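PDB 4OXI: enterobactin synthetase component F-related protein from Vibrio cholerae serotype O1, which probably activates glycine with ATP to form glycyl-adenylate, in a lipopolysaccharide-modification pathway that confers resistance to antimicrobial peptides. Local coordinates for residues Q338-H342 against D343-Q347; L315-R319 against Q320-P324. All blocks are in the same frame, centred on the assembly; numbering follows the deposited sequence.

Interaction 1. Residues Q338-H342 against D343-Q347; sequences QALLH and DLAEQ. With GAP (glycyl-adenosine-5'-phosphate), chain B.
Leu341 and His342 open a helix by presenting their carbonyl oxygens to the amides of Ala345 and Glu346. Leu341 holds the N-cap position, and its O accepts from Ala345 N at 2.9 Å, the N-H pointing almost straight at it (168°). One residue on, His342 O receives Glu346 N at 2.8 Å through a more bent bond, with the donor tilted slightly from the carbonyl plane. Leucine offers no side-chain acceptor to the first amides of the helix. It suits the place by its apolar body: its CB packs 4.3 Å from Leu344 CG, while Leu340 CD2 rests 4.0 Å from the methyl CB of Ala345, where a small residue fits. With CG anti to the backbone N (chi1 -176°), the His342 ring crosses the Asp343 carboxylate at 81°, and it also meets the ring of Phe374. Asp343, in the first turn, probably interacts favourably with the positive end of the helix dipole. At the helix start and just before it, the backbones of Leu340 and His342 bond to those of Val383 and Ala381, respectively, and Ala339 O bonds to Tyr508 OH. The buried Gln338 side chain uses its OE1 in a hydrogen bond with Thr311 OG1. The backbone O of Gln338 lies over a face of the adenine, 3.3 Å from N1 of glycyl-adenosine-5'-phosphate, and Ala339 N comes equally near C2. A loop leaving the end of a parallel strand, lining the nucleotide and then turning into a helix is characteristic of the adenine-binding side of the pocket in AMP-binding adenylation domains.

Interaction 2. Residues L315-R319 against Q320-P324; sequences LALQR and QTLTP
Ala316 O is gripped twice by Thr321. The hydroxyl OG1 donates to it at 2.7 Å, and the backbone N of the same residue at 3.1 Å. The amide approaches nearly head-on (C=O...N 163°), whereas the hydroxyl comes in well off the C=O direction (118°), so one carbonyl serves both donors. A chi1 of 52° sets OG1 between the backbone N and the carbonyl carbon of Thr321, which turns it back to the helix end. The next carbonyl, Leu317 O, takes Gln320 N at 3.1 Å, the donor standing well above the carbonyl plane. Together the two backbone bonds form a Schellman motif, with Gln320 as its C-prime residue in the positive-phi conformation that reverses the chain, a conformation less favourable for a residue with a CB than for glycine; the polar glutamine side chain suits the exposed position. Past the turn, Leu322 folds back on the helix: its CG lies 3.8 Å from the small Ala316 CB, and its CB 3.6 Å from the Leu317 branch CD2, the two leucines crossing obliquely. Leu322 also reaches Trp348 and Ala351 of helix 342-352. Arg319 forms a salt bridge through NH1 with Glu296 OE1 of helix 294-301.

Overall arrangement
Interaction 2 closes helix 311-318 and interaction 1 opens helix 342-352, with strand 332-336 between them in the chain; their centres lie about 14 Å apart. Leu344 CD2 meets Leu317 CD1 at 3.9 Å between the helices, and Leu322, in the loop beyond, brings CD1 within 3.9 Å of Gln347 O. Leu317 and Leu322 thus serve both the helix end and the neighbouring helix. Of the pair, interaction 1 is the one that holds pocket residues: Gln338 and Ala339 line the adenine, while Asp452, Arg477, Lys472 and others bond to the ligand. Thr311, at the start of the helix that interaction 2 ends, bonds to Gln338, linking that helix to the pocket.

Interaction 1. Residues Q338-H342 against D343-Q347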
ATOM      1  N   GLN A 338     -10.990  -3.789  -0.552  1.00 27.90           N
ATOM      2  CA  GLN A 338     -12.297  -3.962   0.078  1.00 26.74           C
ATOM      3  C   GLN A 338     -13.187  -4.749  -0.862  1.00 29.47           C
ATOM      4  O   GLN A 338     -12.920  -4.805  -2.069  1.00 28.04           O
ATOM      5  CB  GLN A 338     -12.979  -2.612   0.306  1.00 28.97           C
ATOM      6  CG  GLN A 338     -12.067  -1.526   0.767  1.00 35.56           C
ATOM      7  CD  GLN A 338     -12.778  -0.205   0.919  1.00 39.21           C
ATOM      8  OE1 GLN A 338     -12.565   0.723   0.129  1.00 35.31           O
ATOM      9  NE2 GLN A 338     -13.631  -0.105   1.942  1.00 36.06           N
ATOM     10  N   ALA A 339     -14.258  -5.321  -0.318  1.00 28.70           N
ATOM     11  CA  ALA A 339     -15.239  -6.054  -1.120  1.00 33.90           C
ATOM     12  C   ALA A 339     -15.748  -5.199  -2.270  1.00 34.93           C
ATOM     13  O   ALA A 339     -16.205  -4.066  -2.065  1.00 33.83           O
ATOM     14  CB  ALA A 339     -16.399  -6.534  -0.258  1.00 31.49           C
ATOM     15  N   LEU A 340     -15.623  -5.726  -3.488  1.00 31.76           N
ATOM     16  CA  LEU A 340     -16.102  -5.021  -4.674  1.00 33.37           C
ATOM     17  C   LEU A 340     -17.539  -5.449  -4.922  1.00 34.65           C
ATOM     18  O   LEU A 340     -17.811  -6.630  -5.146  1.00 35.68           O
ATOM     19  CB  LEU A 340     -15.227  -5.358  -5.885  1.00 27.38           C
ATOM     20  CG  LEU A 340     -15.580  -4.696  -7.213  1.00 30.74           C
ATOM     21  CD1 LEU A 340     -15.555  -3.182  -7.067  1.00 32.35           C
ATOM     22  CD2 LEU A 340     -14.619  -5.134  -8.305  1.00 28.36           C
ATOM     23  N   LEU A 341     -18.472  -4.510  -4.852  1.00 37.30           N
ATOM     24  CA  LEU A 341     -19.866  -4.864  -5.086  1.00 39.23           C
ATOM     25  C   LEU A 341     -20.196  -4.879  -6.570  1.00 36.39           C
ATOM     26  O   LEU A 341     -19.687  -4.053  -7.333  1.00 37.27           O
ATOM     27  CB  LEU A 341     -20.799  -3.929  -4.330  1.00 40.21           C
ATOM     28  CG  LEU A 341     -20.957  -4.429  -2.899  1.00 44.62           C
ATOM     29  CD1 LEU A 341     -21.899  -3.571  -2.118  1.00 47.37           C
ATOM     30  CD2 LEU A 341     -21.475  -5.845  -2.937  1.00 47.47           C
ATOM     31  N   HIS A 342     -21.027  -5.837  -6.972  1.00 36.99           N
ATOM     32  CA  HIS A 342     -21.355  -6.026  -8.374  1.00 37.14           C
ATOM     33  C   HIS A 342     -21.876  -4.737  -8.984  1.00 38.40           C
ATOM     34  O   HIS A 342     -21.426  -4.332 -10.067  1.00 38.83           O
ATOM     35  CB  HIS A 342     -22.389  -7.134  -8.560  1.00 40.38           C
ATOM     36  CG  HIS A 342     -22.684  -7.426  -9.996  1.00 39.17           C
ATOM     37  ND1 HIS A 342     -22.021  -8.406 -10.706  1.00 41.58           N
ATOM     38  CD2 HIS A 342     -23.532  -6.833 -10.871  1.00 34.76           C
ATOM     39  CE1 HIS A 342     -22.464  -8.418 -11.951  1.00 42.67           C
ATOM     40  NE2 HIS A 342     -23.380  -7.474 -12.077  1.00 42.19           N
ATOM     41  N   ASP A 343     -22.804  -4.093  -8.278  1.00 36.73           N
ATOM     42  CA  ASP A 343     -23.434  -2.861  -8.752  1.00 40.90           C
ATOM     43  C   ASP A 343     -22.446  -1.703  -8.902  1.00 38.77           C
ATOM     44  O   ASP A 343     -22.593  -0.861  -9.802  1.00 41.12           O
ATOM     45  CB  ASP A 343     -24.610  -2.465  -7.845  1.00 41.95           C
ATOM     46  CG  ASP A 343     -25.779  -3.453  -7.933  1.00 56.24           C
ATOM     47  OD1 ASP A 343     -25.918  -4.133  -8.981  1.00 50.21           O
ATOM     48  OD2 ASP A 343     -26.558  -3.552  -6.952  1.00 61.08           O
ATOM     49  N   LEU A 344     -21.446  -1.648  -8.027  1.00 34.83           N
ATOM     50  CA  LEU A 344     -20.392  -0.646  -8.174  1.00 33.90           C
ATOM     51  C   LEU A 344     -19.529  -0.947  -9.389  1.00 33.31           C
ATOM     52  O   LEU A 344     -19.238  -0.062 -10.195  1.00 33.20           O
ATOM     53  CB  LEU A 344     -19.512  -0.593  -6.931  1.00 35.55           C
ATOM     54  CG  LEU A 344     -20.070   0.121  -5.710  1.00 35.69           C
ATOM     55  CD1 LEU A 344     -18.950   0.299  -4.696  1.00 36.29           C
ATOM     56  CD2 LEU A 344     -20.691   1.464  -6.100  1.00 34.56           C
ATOM     57  N   ALA A 345     -19.109  -2.200  -9.526  1.00 30.13           N
ATOM     58  CA  ALA A 345     -18.241  -2.541 -10.634  1.00 29.12           C
ATOM     59  C   ALA A 345     -18.990  -2.302 -11.942  1.00 35.45           C
ATOM     60  O   ALA A 345     -18.392  -1.868 -12.934  1.00 33.31           O
ATOM     61  CB  ALA A 345     -17.766  -3.973 -10.532  1.00 28.44           C
ATOM     62  N   GLU A 346     -20.298  -2.565 -11.940  1.00 35.34           N
ATOM     63  CA  GLU A 346     -21.110  -2.357 -13.144  1.00 35.19           C
ATOM     64  C   GLU A 346     -21.154  -0.887 -13.550  1.00 33.61           C
ATOM     65  O   GLU A 346     -20.963  -0.557 -14.723  1.00 33.50           O
ATOM     66  CB  GLU A 346     -22.531  -2.909 -12.974  1.00 34.72           C
ATOM     67  CG  GLU A 346     -23.509  -2.497 -14.085  1.00 39.98           C
ATOM     68  CD  GLU A 346     -23.147  -3.042 -15.471  1.00 45.38           C
ATOM     69  OE1 GLU A 346     -22.320  -3.980 -15.569  1.00 47.97           O
ATOM     70  OE2 GLU A 346     -23.699  -2.527 -16.470  1.00 49.00           O
ATOM     71  N   GLN A 347     -21.375  -0.004 -12.581  1.00 31.43           N
ATOM     72  CA  GLN A 347     -21.431   1.417 -12.887  1.00 32.52           C
ATOM     73  C   GLN A 347     -20.083   1.963 -13.363  1.00 36.67           C
ATOM     74  O   GLN A 347     -20.035   2.849 -14.213  1.00 33.40           O
ATOM     75  CB  GLN A 347     -21.965   2.204 -11.693  1.00 36.23           C
ATOM     76  CG  GLN A 347     -23.470   2.050 -11.516  1.00 35.30           C
ATOM     77  CD  GLN A 347     -23.967   2.632 -10.213  1.00 45.66           C
ATOM     78  OE1 GLN A 347     -23.933   1.969  -9.171  1.00 47.55           O
ATOM     79  NE2 GLN A 347     -24.435   3.874 -10.257  1.00 46.90           N
TER
HETATM   80  N   GAP B 601      -2.425  -5.021  -0.597  1.00 26.37           N
HETATM   81  CA  GAP B 601      -3.800  -4.502  -0.861  1.00 32.47           C
HETATM   82  C   GAP B 601      -4.446  -4.242   0.486  1.00 40.11           C
HETATM   83  O   GAP B 601      -5.567  -3.780   0.601  1.00 44.62           O
HETATM   84  PA  GAP B 601      -4.058  -4.363   3.205  1.00 30.14           P
HETATM   85  O1A GAP B 601      -3.047  -5.208   3.939  1.00 28.01           O
HETATM   86  O2A GAP B 601      -4.197  -2.881   3.509  1.00 34.80           O
HETATM   87  O3A GAP B 601      -3.671  -4.581   1.665  1.00 30.94           O
HETATM   88  C5' GAP B 601      -5.550  -6.517   3.308  1.00 27.31           C
HETATM   89  O5' GAP B 601      -5.478  -5.094   3.398  1.00 32.16           O
HETATM   90  C4' GAP B 601      -6.974  -6.953   3.591  1.00 26.73           C
HETATM   91  O4' GAP B 601      -7.872  -6.199   2.774  1.00 30.58           O
HETATM   92  C3' GAP B 601      -7.250  -8.386   3.192  1.00 27.56           C
HETATM   93  O3' GAP B 601      -6.846  -9.293   4.216  1.00 26.99           O
HETATM   94  C2' GAP B 601      -8.751  -8.366   2.962  1.00 28.06           C
HETATM   95  O2' GAP B 601      -9.440  -8.362   4.202  1.00 23.13           O
HETATM   96  C1' GAP B 601      -9.011  -6.983   2.422  1.00 26.93           C
HETATM   97  N9  GAP B 601      -9.106  -7.044   0.947  1.00 26.75           N
HETATM   98  C8  GAP B 601      -8.108  -6.773   0.084  1.00 24.07           C
HETATM   99  N7  GAP B 601      -8.523  -6.903  -1.201  1.00 23.89           N
HETATM  100  C5  GAP B 601      -9.820  -7.280  -1.164  1.00 24.59           C
HETATM  101  C6  GAP B 601     -10.855  -7.606  -2.166  1.00 23.82           C
HETATM  102  N6  GAP B 601     -10.586  -7.527  -3.497  1.00 23.60           N
HETATM  103  N1  GAP B 601     -12.078  -7.961  -1.704  1.00 28.61           N
HETATM  104  C2  GAP B 601     -12.359  -8.030  -0.383  1.00 28.26           C
HETATM  105  N3  GAP B 601     -11.459  -7.747   0.578  1.00 26.95           N
HETATM  106  C4  GAP B 601     -10.199  -7.368   0.254  1.00 23.82           C

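Interaction 2. Residues L315-R319 against Q320-P324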
ATOM      1  N   LEU A 315     -17.482   7.396  -4.472  1.00 36.43           N
ATOM      2  CA  LEU A 315     -17.209   8.825  -4.498  1.00 36.72           C
ATOM      3  C   LEU A 315     -17.521   9.436  -5.865  1.00 41.49           C
ATOM      4  O   LEU A 315     -18.147  10.494  -5.956  1.00 43.20           O
ATOM      5  CB  LEU A 315     -15.752   9.069  -4.136  1.00 33.74           C
ATOM      6  CG  LEU A 315     -15.247  10.503  -4.237  1.00 42.04           C
ATOM      7  CD1 LEU A 315     -16.117  11.453  -3.415  1.00 42.19           C
ATOM      8  CD2 LEU A 315     -13.813  10.556  -3.753  1.00 39.15           C
ATOM      9  N   ALA A 316     -17.084   8.770  -6.927  1.00 35.58           N
ATOM     10  CA  ALA A 316     -17.336   9.275  -8.267  1.00 37.33           C
ATOM     11  C   ALA A 316     -18.842   9.349  -8.544  1.00 41.49           C
ATOM     12  O   ALA A 316     -19.300  10.266  -9.228  1.00 39.46           O
ATOM     13  CB  ALA A 316     -16.632   8.417  -9.302  1.00 32.99           C
ATOM     14  N   LEU A 317     -19.598   8.391  -8.001  1.00 38.67           N
ATOM     15  CA  LEU A 317     -21.056   8.373  -8.133  1.00 39.58           C
ATOM     16  C   LEU A 317     -21.725   9.488  -7.343  1.00 47.18           C
ATOM     17  O   LEU A 317     -22.713  10.077  -7.801  1.00 49.85           O
ATOM     18  CB  LEU A 317     -21.628   7.023  -7.698  1.00 37.07           C
ATOM     19  CG  LEU A 317     -21.422   5.908  -8.719  1.00 40.08           C
ATOM     20  CD1 LEU A 317     -21.795   4.550  -8.142  1.00 41.67           C
ATOM     21  CD2 LEU A 317     -22.217   6.204  -9.978  1.00 38.09           C
ATOM     22  N   GLN A 318     -21.194   9.771  -6.155  1.00 45.36           N
ATOM     23  CA  GLN A 318     -21.738  10.829  -5.308  1.00 45.21           C
ATOM     24  C   GLN A 318     -21.594  12.192  -5.980  1.00 46.78           C
ATOM     25  O   GLN A 318     -22.459  13.055  -5.837  1.00 51.98           O
ATOM     26  CB  GLN A 318     -21.074  10.818  -3.921  1.00 44.39           C
ATOM     27  CG  GLN A 318     -21.582   9.687  -3.014  1.00 55.31           C
ATOM     28  CD  GLN A 318     -20.610   9.300  -1.893  1.00 60.13           C
ATOM     29  OE1 GLN A 318     -19.651  10.024  -1.594  1.00 60.29           O
ATOM     30  NE2 GLN A 318     -20.858   8.144  -1.273  1.00 52.04           N
ATOM     31  N   ARG A 319     -20.512  12.374  -6.731  1.00 43.12           N
ATOM     32  CA  ARG A 319     -20.269  13.635  -7.425  1.00 43.88           C
ATOM     33  C   ARG A 319     -20.930  13.700  -8.796  1.00 44.44           C
ATOM     34  O   ARG A 319     -20.698  14.647  -9.546  1.00 45.96           O
ATOM     35  CB  ARG A 319     -18.768  13.851  -7.602  1.00 46.80           C
ATOM     36  CG  ARG A 319     -17.991  13.830  -6.308  1.00 48.27           C
ATOM     37  CD  ARG A 319     -16.510  13.765  -6.599  1.00 41.56           C
ATOM     38  NE  ARG A 319     -16.111  14.828  -7.517  1.00 47.07           N
ATOM     39  CZ  ARG A 319     -15.812  16.066  -7.130  1.00 48.23           C
ATOM     40  NH1 ARG A 319     -15.450  16.979  -8.025  1.00 44.37           N
ATOM     41  NH2 ARG A 319     -15.873  16.386  -5.841  1.00 43.58           N
ATOM     42  N   GLN A 320     -21.726  12.683  -9.127  1.00 48.57           N
ATOM     43  CA  GLN A 320     -22.422  12.612 -10.412  1.00 48.52           C
ATOM     44  C   GLN A 320     -21.461  12.727 -11.603  1.00 50.05           C
ATOM     45  O   GLN A 320     -21.701  13.508 -12.519  1.00 54.07           O
ATOM     46  CB  GLN A 320     -23.500  13.704 -10.480  1.00 53.99           C
ATOM     47  CG  GLN A 320     -24.275  13.886  -9.162  1.00 59.05           C
ATOM     48  CD  GLN A 320     -25.229  15.079  -9.174  1.00 63.38           C
ATOM     49  OE1 GLN A 320     -25.682  15.524 -10.234  1.00 68.70           O
ATOM     50  NE2 GLN A 320     -25.535  15.599  -7.990  1.00 59.26           N
ATOM     51  N   THR A 321     -20.376  11.950 -11.585  1.00 44.93           N
ATOM     52  CA  THR A 321     -19.357  12.016 -12.636  1.00 46.24           C
ATOM     53  C   THR A 321     -19.211  10.712 -13.403  1.00 46.85           C
ATOM     54  O   THR A 321     -18.396  10.614 -14.324  1.00 53.22           O
ATOM     55  CB  THR A 321     -17.956  12.381 -12.075  1.00 46.10           C
ATOM     56  OG1 THR A 321     -17.620  11.501 -10.989  1.00 43.69           O
ATOM     57  CG2 THR A 321     -17.920  13.812 -11.595  1.00 42.78           C
ATOM     58  N   LEU A 322     -19.989   9.709 -13.021  1.00 44.26           N
ATOM     59  CA  LEU A 322     -19.822   8.384 -13.592  1.00 43.62           C
ATOM     60  C   LEU A 322     -20.925   8.063 -14.583  1.00 45.61           C
ATOM     61  O   LEU A 322     -21.618   7.057 -14.441  1.00 50.23           O
ATOM     62  CB  LEU A 322     -19.831   7.325 -12.486  1.00 44.45           C
ATOM     63  CG  LEU A 322     -18.527   6.671 -12.032  1.00 42.71           C
ATOM     64  CD1 LEU A 322     -18.812   5.305 -11.410  1.00 36.09           C
ATOM     65  CD2 LEU A 322     -17.535   6.547 -13.172  1.00 40.19           C
ATOM     66  N   THR A 323     -21.101   8.899 -15.592  1.00 43.71           N
ATOM     67  CA  THR A 323     -22.126   8.610 -16.583  1.00 41.54           C
ATOM     68  C   THR A 323     -21.567   7.610 -17.591  1.00 44.36           C
ATOM     69  O   THR A 323     -20.350   7.523 -17.765  1.00 42.34           O
ATOM     70  CB  THR A 323     -22.603   9.889 -17.279  1.00 40.33           C
ATOM     71  OG1 THR A 323     -21.531  10.432 -18.051  1.00 41.69           O
ATOM     72  CG2 THR A 323     -23.037  10.915 -16.243  1.00 35.33           C
ATOM     73  N   PRO A 324     -22.449   6.821 -18.227  1.00 44.64           N
ATOM     74  CA  PRO A 324     -21.975   5.856 -19.227  1.00 42.30           C
ATOM     75  C   PRO A 324     -21.137   6.518 -20.312  1.00 39.52           C
ATOM     76  O   PRO A 324     -21.422   7.647 -20.712  1.00 43.66           O
ATOM     77  CB  PRO A 324     -23.280   5.302 -19.807  1.00 43.06           C
ATOM     78  CG  PRO A 324     -24.227   5.339 -18.631  1.00 38.82           C
ATOM     79  CD  PRO A 324     -23.871   6.612 -17.886  1.00 42.50           C
TER